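Local coordinates for protein type III restriction-modification enzyme EcoP15I Mod subunit (Escherichia coli, PDB 4ZCF) that methylates the N6 atom of adenine within 5'-CAGCAG-3' DNA sites using S-adenosyl-L-methionine, working as a dimer, and supports DNA restriction together with the Res subunit, at residues Ser93-Ile98 against Thr450-Asn455; Glu493-Ala498 against Gln505-Tyr510; Pro583-Glu588 against Met621-Ala626. One frame throughout, in Å; residues are numbered along the deposited sequence.

Interaction 1: Ser93-Ile98 against Thr450-Asn455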
# COMPACT_ATOMS: atom_id res chain seq x y z
N SER A 93 26.63 -10.97 -15.40
CA SER A 93 25.73 -9.85 -15.22
C SER A 93 24.62 -10.06 -14.22
O SER A 93 24.01 -11.14 -14.16
CB SER A 93 25.20 -9.33 -16.55
OG SER A 93 24.74 -8.00 -16.36
N GLN A 94 24.40 -9.00 -13.41
CA GLN A 94 23.38 -8.96 -12.38
C GLN A 94 22.03 -8.52 -12.92
O GLN A 94 21.04 -8.62 -12.20
CB GLN A 94 23.83 -8.10 -11.20
CG GLN A 94 24.66 -8.90 -10.19
CD GLN A 94 24.48 -8.47 -8.75
OE1 GLN A 94 23.95 -9.23 -7.92
NE2 GLN A 94 24.94 -7.26 -8.41
N HIS A 95 21.97 -8.13 -14.21
CA HIS A 95 20.79 -7.61 -14.89
C HIS A 95 20.06 -8.65 -15.73
O HIS A 95 20.69 -9.43 -16.44
CB HIS A 95 21.16 -6.38 -15.73
CG HIS A 95 21.89 -5.33 -14.96
ND1 HIS A 95 21.25 -4.52 -14.05
CD2 HIS A 95 23.21 -5.03 -14.94
CE1 HIS A 95 22.18 -3.73 -13.55
NE2 HIS A 95 23.37 -4.00 -14.05
N LEU A 96 18.70 -8.63 -15.69
CA LEU A 96 17.89 -9.60 -16.44
C LEU A 96 16.87 -8.96 -17.35
O LEU A 96 16.21 -8.03 -16.97
CB LEU A 96 17.14 -10.60 -15.50
CG LEU A 96 17.91 -11.23 -14.34
CD1 LEU A 96 16.97 -11.81 -13.32
CD2 LEU A 96 18.93 -12.24 -14.82
N LEU A 97 16.70 -9.54 -18.53
CA LEU A 97 15.65 -9.21 -19.49
C LEU A 97 14.96 -10.56 -19.81
O LEU A 97 15.64 -11.54 -20.17
CB LEU A 97 16.17 -8.46 -20.74
CG LEU A 97 15.23 -8.42 -21.95
CD1 LEU A 97 13.99 -7.54 -21.71
CD2 LEU A 97 15.97 -8.02 -23.20
N ILE A 98 13.63 -10.63 -19.58
CA ILE A 98 12.83 -11.84 -19.78
C ILE A 98 11.77 -11.66 -20.85
O ILE A 98 11.05 -10.66 -20.86
CB ILE A 98 12.26 -12.44 -18.48
CG1 ILE A 98 13.31 -12.44 -17.37
CG2 ILE A 98 11.76 -13.86 -18.71
CD1 ILE A 98 12.78 -12.05 -16.08
N THR A 450 18.00 3.47 -17.44
CA THR A 450 18.12 4.31 -16.25
C THR A 450 19.02 3.64 -15.20
O THR A 450 19.77 4.34 -14.54
CB THR A 450 16.70 4.62 -15.73
OG1 THR A 450 15.99 5.38 -16.72
CG2 THR A 450 16.70 5.34 -14.41
N VAL A 451 18.96 2.31 -15.05
CA VAL A 451 19.83 1.57 -14.11
C VAL A 451 21.29 1.62 -14.61
O VAL A 451 22.19 1.87 -13.81
CB VAL A 451 19.32 0.13 -13.77
CG1 VAL A 451 20.33 -0.63 -12.94
CG2 VAL A 451 17.97 0.18 -13.04
N PHE A 452 21.52 1.48 -15.95
CA PHE A 452 22.86 1.60 -16.55
C PHE A 452 23.46 2.97 -16.22
O PHE A 452 24.54 3.01 -15.64
CB PHE A 452 22.86 1.34 -18.08
CG PHE A 452 22.60 -0.09 -18.54
CD1 PHE A 452 23.16 -1.17 -17.87
CD2 PHE A 452 21.84 -0.34 -19.68
CE1 PHE A 452 22.98 -2.48 -18.33
CE2 PHE A 452 21.64 -1.66 -20.13
CZ PHE A 452 22.21 -2.72 -19.45
N ASN A 453 22.71 4.09 -16.48
CA ASN A 453 23.17 5.46 -16.16
C ASN A 453 23.42 5.69 -14.67
O ASN A 453 24.35 6.40 -14.32
CB ASN A 453 22.15 6.51 -16.62
CG ASN A 453 21.89 6.61 -18.10
OD1 ASN A 453 20.99 7.34 -18.52
ND2 ASN A 453 22.64 5.88 -18.92
N LEU A 454 22.52 5.17 -13.80
CA LEU A 454 22.67 5.37 -12.36
C LEU A 454 23.90 4.64 -11.82
O LEU A 454 24.69 5.26 -11.13
CB LEU A 454 21.38 5.02 -11.59
CG LEU A 454 20.18 6.00 -11.74
CD1 LEU A 454 18.85 5.35 -11.29
CD2 LEU A 454 20.42 7.33 -11.01
N ASN A 455 24.09 3.36 -12.16
CA ASN A 455 25.22 2.51 -11.75
C ASN A 455 26.61 3.03 -12.11
O ASN A 455 27.55 2.78 -11.35
CB ASN A 455 25.03 1.09 -12.25
CG ASN A 455 24.07 0.24 -11.45
OD1 ASN A 455 23.33 0.71 -10.58
ND2 ASN A 455 24.10 -1.04 -11.72
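H95 of segment 93-98 reaches onto helix 446-455, where V451, F452 and N455 receive its ring. The setting is the Rossmann-like sheet of the methyltransferase: helix 446-455 is the connecting helix of a beta-alpha-beta crossover from strand 434-439 to strand 461-468, and strand 96-99 runs parallel beside the latter. From CB, which points at the helix, chi1 (-53°) sets CG anti to the carbonyl carbon and carries the imidazole to the helix surface. The neighbour of H95 CD2 is F452 CE1, which stands 4.2 Å away over one ring face, near its rim. This is an edge-to-face pair, with the F452 edge directed at the imidazole and the planes 71° apart. H95 ND1 has its polar partner outside the helix, in the backbone N of F464, a residue whose ring also stacks on H95. H95 CE1, next along the ring, lies 3.7 Å from V451 CG1 in an oblique van der Waals contact. The far edge of the imidazole faces the amide of N455, which the backbone N of Y462 engages at OD1. N455 ND2 lies near the imidazole plane, 3.8 Å from H95 NE2, packing with the flat groups 45° apart.

Interaction 2: Glu493-Ala498 against Gln505-Tyr510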
# COMPACT_ATOMS: atom_id res chain seq x y z
N GLU A 493 17.76 -4.94 -28.30
CA GLU A 493 18.69 -4.06 -29.00
C GLU A 493 18.94 -2.74 -28.27
O GLU A 493 20.10 -2.32 -28.20
CB GLU A 493 18.23 -3.81 -30.45
CG GLU A 493 19.12 -2.88 -31.28
CD GLU A 493 20.54 -3.32 -31.64
OE1 GLU A 493 21.14 -4.13 -30.90
OE2 GLU A 493 21.07 -2.79 -32.65
N ARG A 494 17.87 -2.10 -27.72
CA ARG A 494 18.00 -0.82 -27.00
C ARG A 494 18.90 -0.96 -25.79
O ARG A 494 19.62 -0.02 -25.47
CB ARG A 494 16.64 -0.26 -26.54
CG ARG A 494 16.72 1.21 -26.15
CD ARG A 494 16.67 1.54 -24.66
NE ARG A 494 15.38 2.19 -24.42
CZ ARG A 494 15.18 3.32 -23.76
NH1 ARG A 494 16.18 3.93 -23.14
NH2 ARG A 494 13.97 3.83 -23.67
N LEU A 495 18.80 -2.11 -25.10
CA LEU A 495 19.59 -2.40 -23.90
C LEU A 495 21.02 -2.71 -24.28
O LEU A 495 21.93 -2.30 -23.58
CB LEU A 495 18.95 -3.56 -23.14
CG LEU A 495 17.82 -3.27 -22.16
CD1 LEU A 495 16.75 -2.44 -22.78
CD2 LEU A 495 17.22 -4.56 -21.65
N ILE A 496 21.23 -3.42 -25.41
CA ILE A 496 22.56 -3.72 -25.97
C ILE A 496 23.29 -2.39 -26.24
O ILE A 496 24.41 -2.21 -25.76
CB ILE A 496 22.47 -4.63 -27.23
CG1 ILE A 496 22.25 -6.12 -26.81
CG2 ILE A 496 23.72 -4.47 -28.14
CD1 ILE A 496 21.74 -7.02 -27.93
N ARG A 497 22.61 -1.46 -26.95
CA ARG A 497 23.15 -0.14 -27.28
C ARG A 497 23.42 0.72 -26.04
O ARG A 497 24.48 1.33 -25.94
CB ARG A 497 22.27 0.58 -28.31
CG ARG A 497 22.31 -0.12 -29.66
CD ARG A 497 21.62 0.69 -30.73
NE ARG A 497 21.34 -0.10 -31.93
CZ ARG A 497 21.02 0.42 -33.11
NH1 ARG A 497 21.01 1.73 -33.29
NH2 ARG A 497 20.77 -0.37 -34.14
N ALA A 498 22.47 0.73 -25.10
CA ALA A 498 22.51 1.46 -23.85
C ALA A 498 23.58 0.90 -22.92
O ALA A 498 24.08 1.62 -22.06
CB ALA A 498 21.14 1.39 -23.17
N GLN A 505 28.09 -2.75 -19.23
CA GLN A 505 27.54 -3.37 -18.02
C GLN A 505 26.91 -4.73 -18.23
O GLN A 505 26.93 -5.55 -17.32
CB GLN A 505 26.56 -2.44 -17.30
CG GLN A 505 27.26 -1.41 -16.45
CD GLN A 505 26.32 -0.58 -15.63
OE1 GLN A 505 26.33 0.65 -15.72
NE2 GLN A 505 25.54 -1.24 -14.77
N GLY A 506 26.32 -4.93 -19.42
CA GLY A 506 25.65 -6.17 -19.81
C GLY A 506 24.41 -6.55 -19.02
O GLY A 506 24.13 -6.00 -17.95
N PHE A 507 23.69 -7.55 -19.54
CA PHE A 507 22.48 -8.13 -18.98
C PHE A 507 22.29 -9.53 -19.55
O PHE A 507 22.70 -9.79 -20.69
CB PHE A 507 21.24 -7.24 -19.30
CG PHE A 507 20.92 -7.09 -20.78
CD1 PHE A 507 21.67 -6.26 -21.59
CD2 PHE A 507 19.87 -7.80 -21.35
CE1 PHE A 507 21.40 -6.16 -22.95
CE2 PHE A 507 19.59 -7.69 -22.71
CZ PHE A 507 20.35 -6.87 -23.50
N LYS A 508 21.61 -10.42 -18.78
CA LYS A 508 21.30 -11.77 -19.22
C LYS A 508 19.88 -11.84 -19.77
O LYS A 508 19.00 -11.12 -19.29
CB LYS A 508 21.52 -12.79 -18.10
CG LYS A 508 22.98 -13.24 -17.99
CD LYS A 508 23.34 -13.92 -16.67
CE LYS A 508 22.61 -15.21 -16.35
NZ LYS A 508 22.98 -15.73 -15.00
N VAL A 509 19.68 -12.65 -20.83
CA VAL A 509 18.37 -12.87 -21.48
C VAL A 509 17.84 -14.25 -21.06
O VAL A 509 18.61 -15.21 -20.94
CB VAL A 509 18.39 -12.65 -23.03
CG1 VAL A 509 17.02 -12.93 -23.66
CG2 VAL A 509 18.83 -11.23 -23.38
N TYR A 510 16.54 -14.31 -20.78
CA TYR A 510 15.76 -15.48 -20.42
C TYR A 510 14.46 -15.39 -21.18
O TYR A 510 14.05 -14.28 -21.53
CB TYR A 510 15.49 -15.52 -18.91
CG TYR A 510 16.67 -16.03 -18.14
CD1 TYR A 510 16.86 -17.39 -17.93
CD2 TYR A 510 17.66 -15.16 -17.69
CE1 TYR A 510 17.97 -17.87 -17.24
CE2 TYR A 510 18.80 -15.63 -17.03
CZ TYR A 510 18.96 -16.99 -16.83
OH TYR A 510 20.05 -17.44 -16.13
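L495 lies over the face of F507, and this pair is the tightly packed half of a buried contact between helix 487-500 and segment 505-510. The helix connects parallel strands 461-468 and 508-514 in a beta-alpha-beta crossover, with strand 96-99 lying between them. L495 CB makes a CH-pi contact, 3.9 Å from the F507 ring centroid and 29° off the normal. L495 CD2 lies over another part of the rim, 4.1 Å from F507 CE2, so two carbons of the leucine rest on one face. A chi1 of 63° places F507 CG between the backbone N and the carbonyl carbon, turning the ring toward the helix. The looser side belongs to partly exposed I496, whose side chain crosses that of F507 at about a right angle, with I496 CG1 3.9 Å from F507 CZ. E493, pointing away from segment 505-510, is salt-bridged to R497, with R497 NH2 donating to E493 OE2 at 2.9 Å. An alanine in place of F507 would probably leave L495 and I496 without the surface they pack on. Around the contact, L97 of strand 96-99 touches both L495 and F507, A448 of helix 446-455 borders L495, and H84 of helix 82-86 meets the F507 ring and I496.

Interaction 3: Pro583-Glu588 against Met621-Ala626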
# COMPACT_ATOMS: atom_id res chain seq x y z
N PRO A 583 21.63 -39.55 -17.86
CA PRO A 583 21.50 -40.96 -17.46
C PRO A 583 22.90 -41.56 -17.25
O PRO A 583 23.90 -40.86 -17.43
CB PRO A 583 20.75 -41.61 -18.63
CG PRO A 583 20.93 -40.68 -19.79
CD PRO A 583 21.59 -39.41 -19.33
N ASN A 584 22.96 -42.85 -16.89
CA ASN A 584 24.21 -43.58 -16.71
C ASN A 584 25.07 -43.13 -15.53
O ASN A 584 26.29 -43.14 -15.63
CB ASN A 584 25.02 -43.71 -18.04
CG ASN A 584 24.19 -44.16 -19.22
OD1 ASN A 584 23.74 -45.31 -19.31
ND2 ASN A 584 23.95 -43.25 -20.16
N PHE A 585 24.43 -42.79 -14.39
CA PHE A 585 25.11 -42.45 -13.14
C PHE A 585 25.63 -43.78 -12.56
O PHE A 585 24.86 -44.74 -12.43
CB PHE A 585 24.15 -41.71 -12.17
CG PHE A 585 24.72 -41.37 -10.81
CD1 PHE A 585 25.51 -40.25 -10.62
CD2 PHE A 585 24.43 -42.17 -9.70
CE1 PHE A 585 26.02 -39.93 -9.35
CE2 PHE A 585 24.97 -41.87 -8.44
CZ PHE A 585 25.77 -40.76 -8.28
N THR A 586 26.95 -43.87 -12.30
CA THR A 586 27.62 -45.10 -11.86
C THR A 586 27.94 -45.16 -10.37
O THR A 586 27.73 -44.19 -9.64
CB THR A 586 28.88 -45.32 -12.69
N SER A 587 28.46 -46.32 -9.91
CA SER A 587 28.91 -46.55 -8.54
C SER A 587 30.20 -45.76 -8.29
O SER A 587 30.51 -45.43 -7.14
CB SER A 587 29.16 -48.04 -8.31
OG SER A 587 27.94 -48.76 -8.43
N GLU A 588 30.94 -45.46 -9.39
CA GLU A 588 32.18 -44.67 -9.39
C GLU A 588 31.84 -43.19 -9.17
O GLU A 588 32.53 -42.51 -8.41
CB GLU A 588 32.98 -44.85 -10.71
CG GLU A 588 33.33 -46.29 -11.08
CD GLU A 588 33.71 -47.24 -9.96
OE1 GLU A 588 34.65 -46.93 -9.19
OE2 GLU A 588 33.06 -48.31 -9.85
N MET A 621 17.79 -46.35 -5.48
CA MET A 621 17.85 -46.85 -4.09
C MET A 621 19.27 -46.77 -3.54
O MET A 621 19.47 -46.47 -2.36
CB MET A 621 17.40 -48.31 -4.03
CG MET A 621 15.95 -48.49 -3.67
SD MET A 621 15.29 -50.07 -4.28
CE MET A 621 16.20 -51.24 -3.26
N GLU A 622 20.26 -47.08 -4.40
CA GLU A 622 21.68 -47.07 -4.09
C GLU A 622 22.12 -45.67 -3.66
O GLU A 622 22.88 -45.55 -2.70
CB GLU A 622 22.48 -47.53 -5.32
CG GLU A 622 23.95 -47.77 -5.07
CD GLU A 622 24.72 -48.21 -6.31
OE1 GLU A 622 24.14 -48.95 -7.14
OE2 GLU A 622 25.90 -47.83 -6.43
N LEU A 623 21.62 -44.61 -4.36
CA LEU A 623 21.92 -43.21 -4.05
C LEU A 623 21.38 -42.82 -2.68
O LEU A 623 22.06 -42.12 -1.94
CB LEU A 623 21.36 -42.26 -5.12
CG LEU A 623 22.34 -41.30 -5.78
CD1 LEU A 623 21.70 -40.63 -6.96
CD2 LEU A 623 22.84 -40.24 -4.79
N ASN A 624 20.17 -43.31 -2.33
CA ASN A 624 19.53 -43.04 -1.05
C ASN A 624 20.30 -43.68 0.11
O ASN A 624 20.72 -42.95 1.02
CB ASN A 624 18.05 -43.49 -1.08
CG ASN A 624 17.28 -43.21 0.20
OD1 ASN A 624 17.30 -42.10 0.76
ND2 ASN A 624 16.55 -44.21 0.67
N GLU A 625 20.52 -45.02 0.07
CA GLU A 625 21.25 -45.76 1.10
C GLU A 625 22.63 -45.15 1.41
O GLU A 625 22.93 -44.92 2.58
CB GLU A 625 21.39 -47.23 0.71
N ALA A 626 23.40 -44.79 0.34
CA ALA A 626 24.72 -44.15 0.43
C ALA A 626 24.69 -42.76 1.10
O ALA A 626 25.64 -42.40 1.80
CB ALA A 626 25.35 -44.05 -0.94
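The backbones come nearest at S587 and E622, whose CA atoms are 8.5 Å apart where the first turn of helix 587-598 faces the middle of helix 618-629. Both helices belong to the alpha/beta C-terminal domain: they are the connecting helices of two successive beta-alpha-beta crossovers that link the parallel strands 577-580, 607-611 and 639-643. Two side-chain pairs, polar and apolar, hold the start of helix 587-598 and the loop before it against helix 618-629. F585, in that loop, supplies the apolar one. Its CG stands anti to the backbone N (chi1 176°), which sends the ring toward L623. The two side chains cross at about a right angle, and the corner of the ring at F585 CE2 rests 3.8 Å from L623 CG. L623 CD1 approaches the same ring atom, so one corner of the phenyl takes up both the branch point and a methyl of the leucine. Y569 adds an edge-to-face partner to F585, while L590 touches F585, E622 and L623 from the next turn of helix 587-598. The polar pair lies nearer the restriction subunit, whose E682 packs on S587 and whose I681 packs on E622. E622 leaves its helix with CG anti to the backbone N and stays extended to the carboxylate, which ends beside the N-terminal turn holding S587; that helix end would probably favour its negative charge. S587 OG donates to E622 OE2 at 3.0 Å, where OE2 accepts through its syn lone pair, on the side of OE1.

All three contacts are largely buried. Interactions 1 and 2 are neighbours inside the methyltransferase sheet domain, their centres 8 Å apart, and they bear on adjacent strands, 96-99 and 508-514. They also touch directly: S93 OG lies 2.6 Å from G506 O, a probable hydrogen bond. Each rests on one aromatic side chain projecting to a helix, but the imidazole of interaction 1 combines ring and amide packing with an outside polar partner, whereas interaction 2 is apolar at its centre. Interaction 3 lies about 42 Å from both, between centres, at the edge of the chain where the restriction subunit packs. It joins a helix to the start of another and the loop before it, and includes a hydrogen bond to a carboxylate.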